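Local coordinates for phosphate transporter (Thermotoga maritima MSB8, PDB 6L85), which probably imports phosphate across the cell membrane, coupled to sodium ions, as a bacterial relative of the human SLC20 carriers, at residues R241-T246 against L318-G323; M27-G32 against T325-T330. One frame throughout, in Å; residues are numbered along the deposited sequence.

Both contacts belong to one sodium site of the transporter. Their centres lie about 6 Å apart, on the same side of the chain's centre. They share helix 320-339: contact 1 uses its lead-in and first turn and contact 2 the next turn and a half. Helix 2-32 supplies the other half of contact 2, and helix 231-258 that of contact 1. Along the chain the order is 27-32, 241-246, 318-323, 325-330, so contact 2 spans contact 1. Gln243 comes from contact 1, Thr29 and Asp327 from contact 2, and all three bind the same ion. The site therefore ties together three helices far apart in sequence, consistent with sodium-dependent phosphate import.

Contact 1 (R241-T246 against L318-G323); sequences RAQILT and LTNSRG. With NA (sodium ion), chain S.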
loop_
_atom_site.group_PDB
_atom_site.type_symbol
_atom_site.label_atom_id
_atom_site.label_comp_id
_atom_site.label_asym_id
_atom_site.label_seq_id
_atom_site.Cartn_x
_atom_site.Cartn_y
_atom_site.Cartn_z
ATOM N N ARG B 241 -4.874 -18.052 -9.921
ATOM C CA ARG B 241 -5.153 -16.659 -9.602
ATOM C C ARG B 241 -4.267 -16.149 -8.463
ATOM O O ARG B 241 -3.789 -15.012 -8.518
ATOM C CB ARG B 241 -6.636 -16.486 -9.292
ATOM C CG ARG B 241 -7.538 -16.758 -10.523
ATOM C CD ARG B 241 -7.530 -15.575 -11.506
ATOM N NE ARG B 241 -7.650 -14.289 -10.815
ATOM C CZ ARG B 241 -7.577 -13.099 -11.415
ATOM N NH1 ARG B 241 -7.378 -13.022 -12.727
ATOM N NH2 ARG B 241 -7.697 -11.979 -10.701
ATOM N N ALA B 242 -4.006 -16.978 -7.446
ATOM C CA ALA B 242 -3.231 -16.540 -6.284
ATOM C C ALA B 242 -1.753 -16.311 -6.605
ATOM O O ALA B 242 -1.072 -15.527 -5.911
ATOM C CB ALA B 242 -3.373 -17.573 -5.167
ATOM N N GLN B 243 -1.234 -16.976 -7.636
ATOM C CA GLN B 243 0.161 -16.772 -7.992
ATOM C C GLN B 243 0.382 -15.423 -8.668
ATOM O O GLN B 243 1.523 -14.979 -8.787
ATOM C CB GLN B 243 0.679 -17.951 -8.838
ATOM C CG GLN B 243 0.330 -17.941 -10.303
ATOM C CD GLN B 243 1.486 -18.457 -11.145
ATOM O OE1 GLN B 243 2.513 -17.787 -11.271
ATOM N NE2 GLN B 243 1.337 -19.652 -11.712
ATOM N N ILE B 244 -0.682 -14.702 -9.006
ATOM C CA ILE B 244 -0.523 -13.297 -9.359
ATOM C C ILE B 244 -0.110 -12.493 -8.127
ATOM O O ILE B 244 0.799 -11.647 -8.180
ATOM C CB ILE B 244 -1.825 -12.759 -9.983
ATOM C CG1 ILE B 244 -2.183 -13.594 -11.207
ATOM C CG2 ILE B 244 -1.694 -11.256 -10.362
ATOM C CD1 ILE B 244 -3.553 -13.270 -11.799
ATOM N N LEU B 245 -0.782 -12.741 -7.001
ATOM C CA LEU B 245 -0.429 -12.062 -5.763
ATOM C C LEU B 245 1.008 -12.383 -5.388
ATOM O O LEU B 245 1.791 -11.501 -4.997
ATOM C CB LEU B 245 -1.379 -12.498 -4.641
ATOM C CG LEU B 245 -2.857 -12.101 -4.787
ATOM C CD1 LEU B 245 -3.644 -12.508 -3.542
ATOM C CD2 LEU B 245 -2.990 -10.607 -5.034
ATOM N N THR B 246 1.362 -13.655 -5.504
ATOM C CA THR B 246 2.704 -14.064 -5.116
ATOM C C THR B 246 3.760 -13.491 -6.080
ATOM O O THR B 246 4.888 -13.178 -5.666
ATOM C CB THR B 246 2.693 -15.599 -4.982
ATOM O OG1 THR B 246 3.692 -16.001 -4.055
ATOM C CG2 THR B 246 2.879 -16.295 -6.312
ATOM N N LEU B 318 5.212 -25.467 -15.631
ATOM C CA LEU B 318 5.222 -25.351 -14.177
ATOM C C LEU B 318 3.783 -25.233 -13.669
ATOM O O LEU B 318 3.056 -24.320 -14.069
ATOM C CB LEU B 318 6.051 -24.139 -13.757
ATOM C CG LEU B 318 6.414 -24.034 -12.278
ATOM C CD1 LEU B 318 7.332 -25.196 -11.893
ATOM C CD2 LEU B 318 7.071 -22.681 -11.989
ATOM N N THR B 319 3.363 -26.152 -12.802
ATOM C CA THR B 319 2.006 -26.062 -12.282
ATOM C C THR B 319 1.824 -24.755 -11.517
ATOM O O THR B 319 2.781 -24.145 -11.028
ATOM C CB THR B 319 1.664 -27.238 -11.360
ATOM O OG1 THR B 319 2.695 -27.426 -10.378
ATOM C CG2 THR B 319 1.477 -28.530 -12.166
ATOM N N ASN B 320 0.568 -24.327 -11.417
ATOM C CA ASN B 320 0.272 -23.098 -10.689
ATOM C C ASN B 320 0.621 -23.217 -9.214
ATOM O O ASN B 320 1.067 -22.234 -8.601
ATOM C CB ASN B 320 -1.188 -22.741 -10.883
ATOM C CG ASN B 320 -1.447 -22.207 -12.268
ATOM O OD1 ASN B 320 -0.929 -21.150 -12.634
ATOM N ND2 ASN B 320 -2.210 -22.946 -13.064
ATOM N N SER B 321 0.460 -24.406 -8.627
ATOM C CA SER B 321 0.857 -24.558 -7.232
ATOM C C SER B 321 2.372 -24.467 -7.082
ATOM O O SER B 321 2.874 -23.936 -6.080
ATOM C CB SER B 321 0.328 -25.875 -6.672
ATOM O OG SER B 321 0.735 -26.950 -7.491
ATOM N N ARG B 322 3.119 -24.895 -8.101
ATOM C CA ARG B 322 4.568 -24.781 -8.019
ATOM C C ARG B 322 5.035 -23.348 -8.256
ATOM O O ARG B 322 5.985 -22.904 -7.611
ATOM C CB ARG B 322 5.237 -25.723 -9.013
ATOM C CG ARG B 322 5.265 -27.163 -8.529
ATOM C CD ARG B 322 6.100 -28.064 -9.436
ATOM N NE ARG B 322 6.247 -29.382 -8.834
ATOM C CZ ARG B 322 5.305 -30.319 -8.855
ATOM N NH1 ARG B 322 4.146 -30.087 -9.464
ATOM N NH2 ARG B 322 5.525 -31.487 -8.271
ATOM N N GLY B 323 4.420 -22.633 -9.209
ATOM C CA GLY B 323 4.776 -21.236 -9.420
ATOM C C GLY B 323 4.470 -20.382 -8.202
ATOM O O GLY B 323 5.274 -19.542 -7.804
HETATM NA NA NA S . 3.407 -15.914 -9.981
HETATM O O HOH W 1 3.440 -21.554 -12.773
#
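This contact belongs to a sodium site: Gln243, a ligand of the ion, is held by Asn320 at the start of helix 320-339. Gln243 binds the ion twice, through its backbone O and side-chain OE1, both at 2.4 Å. Its CG lies between the backbone N and the carbonyl carbon (chi1 80°), and the chain bends at chi2, which brings OE1 back to the ion bound by its own carbonyl. At the other end of the amide, Gln243 NE2 donates to Asn320 OD1 at 2.9 Å. That bond is bent (N-H...O angle 141°). It uses an OD1 lone pair in the carbonyl plane, and the two amide planes stand 75° apart. Gln243 NE2 also donates to a water 3.0 Å away, and this water lies 3.1 Å from Leu318 O. With an alanine at Asn320, Gln243 NE2 would probably lose its side-chain acceptor, and the amide would be held mainly by OE1 on the ion. Gly323 faces Gln243, where a side chain would be tight against NE2. Thr319 N-caps the helix, its OG1 accepting a weak bond from Arg322 N. Ser247 of helix 231-258 helps complete the site, while Phe154 of helix 129-162 packs on Ser321 and Arg322.

Contact 2 (M27-G32 against T325-T330); sequences MATAVG and TVDFST. With NA (sodium ion), chain S.
Thr29 and Asp327 approach from opposite directions and meet at the sodium ion. Each gives the metal one oxygen. Asp327 OD2 is 2.2 Å from the ion, and Thr29 OG1 is 2.6 Å from it. These two oxygens lie only 2.7 Å apart, Thr29 OG1 to Asp327 OD2. They are close because they are ligands of the same ion, not because they share a hydrogen bond. The hydroxyl instead donates a weak bond to the other carboxylate oxygen, with Thr29 OG1 and Asp327 OD1 at 3.1 Å. The carboxylate thus divides its work: OD2 binds the metal, while OD1 accepts the weak hydrogen bond from the hydroxyl. The negative charge of Asp327 would be expected to balance much of the charge of the ion.

The Thr29 torsion puts OG1 between the backbone N and the carbonyl carbon (chi1 50°). This leaves the methyl beside the backbone N, where Thr29 CG2 lies 3.5 Å from Asp327 OD1. Thr29 CG2 also comes within 4.4 Å of Val326 CG1, a loose apolar contact beside the polar one. Helix 2-32 is kinked here, since the N atoms of Thr29 and Ala30 make no bond to the preceding turn. Within helix 320-339, Thr330 OG1 and Thr330 N both donate to Val326 O, from opposite faces of its plane.

Gln243 and Ser247, both on helix 231-258, complete the sodium site. That helix also packs on the Asp327 side chain through Thr246 and Val250. Met27 and Val31 rest on helix 38-56, while Val326 and Thr330 pack on helix 346-357.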
loop_
_atom_site.group_PDB
_atom_site.type_symbol
_atom_site.label_atom_id
_atom_site.label_comp_id
_atom_site.label_asym_id
_atom_site.label_seq_id
_atom_site.Cartn_x
_atom_site.Cartn_y
_atom_site.Cartn_z
ATOM N N MET B 27 7.688 -12.085 -12.611
ATOM C CA MET B 27 6.470 -12.245 -13.399
ATOM C C MET B 27 6.470 -13.443 -14.351
ATOM O O MET B 27 5.408 -13.748 -14.898
ATOM C CB MET B 27 6.182 -10.967 -14.210
ATOM C CG MET B 27 5.790 -9.760 -13.336
ATOM S SD MET B 27 4.262 -10.025 -12.375
ATOM C CE MET B 27 4.233 -8.542 -11.383
ATOM N N ALA B 28 7.599 -14.137 -14.569
ATOM C CA ALA B 28 7.599 -15.227 -15.541
ATOM C C ALA B 28 6.694 -16.377 -15.106
ATOM O O ALA B 28 6.092 -17.026 -15.956
ATOM C CB ALA B 28 9.024 -15.733 -15.781
ATOM N N THR B 29 6.586 -16.652 -13.806
ATOM C CA THR B 29 5.657 -17.687 -13.356
ATOM C C THR B 29 4.224 -17.359 -13.780
ATOM O O THR B 29 3.532 -18.202 -14.363
ATOM C CB THR B 29 5.741 -17.856 -11.835
ATOM O OG1 THR B 29 5.640 -16.575 -11.207
ATOM C CG2 THR B 29 7.081 -18.502 -11.422
ATOM N N ALA B 30 3.771 -16.128 -13.501
ATOM C CA ALA B 30 2.399 -15.726 -13.805
ATOM C C ALA B 30 2.168 -15.632 -15.307
ATOM O O ALA B 30 1.095 -15.995 -15.796
ATOM C CB ALA B 30 2.070 -14.378 -13.134
ATOM N N VAL B 31 3.161 -15.139 -16.051
ATOM C CA VAL B 31 3.015 -15.014 -17.496
ATOM C C VAL B 31 3.031 -16.386 -18.163
ATOM O O VAL B 31 2.280 -16.632 -19.112
ATOM C CB VAL B 31 4.113 -14.105 -18.070
ATOM C CG1 VAL B 31 4.154 -14.263 -19.578
ATOM C CG2 VAL B 31 3.865 -12.653 -17.693
ATOM N N GLY B 32 3.879 -17.299 -17.677
ATOM C CA GLY B 32 4.005 -18.606 -18.292
ATOM C C GLY B 32 2.805 -19.502 -18.060
ATOM O O GLY B 32 2.491 -20.348 -18.901
ATOM N N THR B 325 4.498 -21.516 -5.135
ATOM C CA THR B 325 5.523 -21.873 -4.147
ATOM C C THR B 325 6.877 -21.227 -4.463
ATOM O O THR B 325 7.572 -20.748 -3.562
ATOM C CB THR B 325 5.641 -23.405 -4.081
ATOM O OG1 THR B 325 4.417 -23.944 -3.562
ATOM C CG2 THR B 325 6.799 -23.863 -3.173
ATOM N N VAL B 326 7.260 -21.211 -5.739
ATOM C CA VAL B 326 8.535 -20.636 -6.160
ATOM C C VAL B 326 8.576 -19.151 -5.836
ATOM O O VAL B 326 9.567 -18.633 -5.303
ATOM C CB VAL B 326 8.748 -20.881 -7.668
ATOM C CG1 VAL B 326 9.816 -19.928 -8.254
ATOM C CG2 VAL B 326 9.100 -22.335 -7.923
ATOM N N ASP B 327 7.495 -18.446 -6.167
ATOM C CA ASP B 327 7.424 -17.020 -5.878
ATOM C C ASP B 327 7.458 -16.750 -4.387
ATOM O O ASP B 327 8.212 -15.883 -3.922
ATOM C CB ASP B 327 6.151 -16.427 -6.464
ATOM C CG ASP B 327 6.162 -16.382 -7.970
ATOM O OD1 ASP B 327 7.257 -16.449 -8.574
ATOM O OD2 ASP B 327 5.059 -16.255 -8.552
ATOM N N PHE B 328 6.609 -17.444 -3.618
ATOM C CA PHE B 328 6.603 -17.215 -2.180
ATOM C C PHE B 328 7.997 -17.395 -1.594
ATOM O O PHE B 328 8.479 -16.540 -0.831
ATOM C CB PHE B 328 5.614 -18.149 -1.482
ATOM C CG PHE B 328 5.464 -17.852 -0.009
ATOM C CD1 PHE B 328 6.378 -18.346 0.914
ATOM C CD2 PHE B 328 4.448 -17.015 0.441
ATOM C CE1 PHE B 328 6.255 -18.045 2.275
ATOM C CE2 PHE B 328 4.310 -16.721 1.779
ATOM C CZ PHE B 328 5.220 -17.230 2.702
ATOM N N SER B 329 8.668 -18.503 -1.946
ATOM C CA SER B 329 9.975 -18.788 -1.356
ATOM C C SER B 329 11.016 -17.774 -1.798
ATOM O O SER B 329 11.875 -17.374 -1.001
ATOM C CB SER B 329 10.427 -20.202 -1.731
ATOM O OG SER B 329 9.399 -21.131 -1.417
ATOM N N THR B 330 10.976 -17.370 -3.072
ATOM C CA THR B 330 11.901 -16.363 -3.564
ATOM C C THR B 330 11.735 -15.053 -2.808
ATOM O O THR B 330 12.713 -14.468 -2.321
ATOM C CB THR B 330 11.660 -16.131 -5.046
ATOM O OG1 THR B 330 11.927 -17.344 -5.739
ATOM C CG2 THR B 330 12.567 -15.013 -5.562
HETATM NA NA NA S . 3.407 -15.914 -9.981
#